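Local coordinates for hypothetical protein (Parabacteroides distasonis, PDB 4JM1) that is of unknown function but folds into a small alpha/beta domain resembling the prodomain of alpha-lytic protease, at residues N22-I27 with G58-D63. Numbering follows the deposited sequence.
Sequences NGFLVI and GVLIVD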
loop_
_atom_site.group_PDB
_atom_site.type_symbol
_atom_site.label_atom_id
_atom_site.label_comp_id
_atom_site.label_asym_id
_atom_site.label_seq_id
_atom_site.Cartn_x
_atom_site.Cartn_y
_atom_site.Cartn_z
ATOM N N ASN A 22 11.083 -4.927 -3.623
ATOM C CA ASN A 22 11.066 -4.470 -5.005
ATOM C C ASN A 22 10.584 -3.033 -5.164
ATOM O O ASN A 22 10.403 -2.569 -6.288
ATOM C CB ASN A 22 10.232 -5.428 -5.869
ATOM C CG ASN A 22 8.756 -5.441 -5.501
ATOM O OD1 ASN A 22 8.325 -4.747 -4.589
ATOM N ND2 ASN A 22 7.978 -6.278 -6.196
ATOM N N GLY A 23 10.386 -2.326 -4.038
ATOM C CA GLY A 23 10.145 -0.890 -4.055
ATOM C C GLY A 23 8.727 -0.368 -4.076
ATOM O O GLY A 23 8.526 0.825 -4.256
ATOM N N PHE A 24 7.750 -1.249 -3.895
ATOM C CA PHE A 24 6.357 -0.820 -3.825
ATOM C C PHE A 24 5.907 -0.656 -2.378
ATOM O O PHE A 24 6.348 -1.376 -1.479
ATOM C CB PHE A 24 5.430 -1.799 -4.559
ATOM C CG PHE A 24 5.604 -1.785 -6.059
ATOM C CD1 PHE A 24 6.523 -2.606 -6.673
ATOM C CD2 PHE A 24 4.868 -0.945 -6.843
ATOM C CE1 PHE A 24 6.699 -2.592 -8.060
ATOM C CE2 PHE A 24 5.031 -0.919 -8.235
ATOM C CZ PHE A 24 5.930 -1.748 -8.837
ATOM N N LEU A 25 4.986 0.272 -2.187
ATOM C CA LEU A 25 4.267 0.419 -0.908
ATOM C C LEU A 25 2.951 -0.318 -1.068
ATOM O O LEU A 25 2.134 0.047 -1.919
ATOM C CB LEU A 25 4.032 1.893 -0.558
ATOM C CG LEU A 25 3.152 2.176 0.662
ATOM C CD1 LEU A 25 3.666 1.499 1.925
ATOM C CD2 LEU A 25 3.037 3.704 0.849
ATOM N N VAL A 26 2.786 -1.365 -0.271
ATOM C CA VAL A 26 1.607 -2.218 -0.295
ATOM C C VAL A 26 0.713 -1.867 0.895
ATOM O O VAL A 26 1.194 -1.814 2.049
ATOM C CB VAL A 26 1.964 -3.700 -0.250
ATOM C CG1 VAL A 26 0.689 -4.562 -0.269
ATOM C CG2 VAL A 26 2.905 -4.079 -1.417
ATOM N N ILE A 27 -0.545 -1.558 0.584
ATOM C CA ILE A 27 -1.517 -1.114 1.561
ATOM C C ILE A 27 -2.721 -2.052 1.541
ATOM O O ILE A 27 -3.353 -2.229 0.497
ATOM C CB ILE A 27 -1.908 0.352 1.305
ATOM C CG1 ILE A 27 -0.632 1.248 1.406
ATOM C CG2 ILE A 27 -2.978 0.802 2.284
ATOM C CD1 ILE A 27 -0.794 2.694 1.036
ATOM N N GLY A 58 5.656 2.695 -6.654
ATOM C CA GLY A 58 4.228 2.818 -6.771
ATOM C C GLY A 58 3.577 2.361 -5.482
ATOM O O GLY A 58 4.272 1.996 -4.536
ATOM N N VAL A 59 2.248 2.400 -5.461
ATOM C CA VAL A 59 1.414 1.838 -4.400
ATOM C C VAL A 59 0.571 0.715 -4.986
ATOM O O VAL A 59 0.023 0.843 -6.107
ATOM C CB VAL A 59 0.513 2.912 -3.774
ATOM C CG1 VAL A 59 -0.682 2.298 -2.983
ATOM C CG2 VAL A 59 1.382 3.822 -2.901
ATOM N N LEU A 60 0.462 -0.362 -4.203
ATOM C CA LEU A 60 -0.376 -1.504 -4.510
ATOM C C LEU A 60 -1.397 -1.625 -3.393
ATOM O O LEU A 60 -1.019 -1.601 -2.216
ATOM C CB LEU A 60 0.439 -2.809 -4.649
ATOM C CG LEU A 60 1.625 -2.695 -5.603
ATOM C CD1 LEU A 60 2.497 -3.958 -5.453
ATOM C CD2 LEU A 60 1.180 -2.441 -7.059
ATOM N N ILE A 61 -2.673 -1.785 -3.754
ATOM C CA ILE A 61 -3.730 -2.065 -2.794
ATOM C C ILE A 61 -4.051 -3.550 -2.807
ATOM O O ILE A 61 -4.167 -4.148 -3.868
ATOM C CB ILE A 61 -5.018 -1.252 -3.076
ATOM C CG1 ILE A 61 -4.689 0.248 -3.265
ATOM C CG2 ILE A 61 -6.084 -1.509 -1.957
ATOM C CD1 ILE A 61 -4.171 1.006 -2.046
ATOM N N VAL A 62 -4.124 -4.132 -1.613
ATOM C CA VAL A 62 -4.553 -5.499 -1.437
ATOM C C VAL A 62 -5.672 -5.561 -0.374
ATOM O O VAL A 62 -5.904 -4.597 0.370
ATOM C CB VAL A 62 -3.342 -6.413 -0.987
ATOM C CG1 VAL A 62 -2.229 -6.451 -2.071
ATOM C CG2 VAL A 62 -2.796 -6.043 0.388
ATOM N N ASP A 63 -6.403 -6.685 -0.370
ATOM C CA ASP A 63 -7.465 -6.915 0.624
ATOM C C ASP A 63 -6.829 -7.534 1.856
ATOM O O ASP A 63 -6.209 -8.593 1.766
ATOM C CB ASP A 63 -8.540 -7.815 0.020
ATOM C CG ASP A 63 -9.790 -7.957 0.895
ATOM O OD1 ASP A 63 -9.774 -7.619 2.103
ATOM O OD2 ASP A 63 -10.815 -8.403 0.332
#
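Gly58 and Leu25 begin the parallel pairing of strands 24-29 and 58-63, the two inner strands of a four-stranded mixed sheet, joined through helix 38-50 as a beta-alpha-beta crossover. Gly58 O accepts Leu25 N at 3.0 Å, an almost straight bond with the donor tilted only slightly from the carbonyl plane. Glycine suits this place because a CB would come within 3.2 Å of Phe24 CE2. Next, Val59 shares a face with Leu25 and Ile27: its CG2 lies beside Leu25 CB, and CG1, anti to the backbone N (chi1 162°), meets Ile27 CD1 at 4.0 Å. These branched aliphatic residues suit the buried face under helices 3-9 and 38-50. Leu60 bonds in both directions, its N to Leu25 O and its O to Ile27 N at 2.8 Å. On the other face, leucine is long enough for its CD1 to touch both Phe24 CB and, at 4.1 Å, Val26 CG2. Replacing Phe24 by an alanine would probably uncover Gly58 and leave Leu60 CD1 without the ring carbon beside it. Ile61 returns to the helix-covered face, where CD1 approaches Ile27 CB and Ala41 of helix 38-50 packs on its side chain. Val62 donates its N to Ile27 O at 2.9 Å, continuing the parallel ladder, while its side chain crosses that of Val26 nearly at a right angle, CG2 touching Val26 CG1 at 3.8 Å.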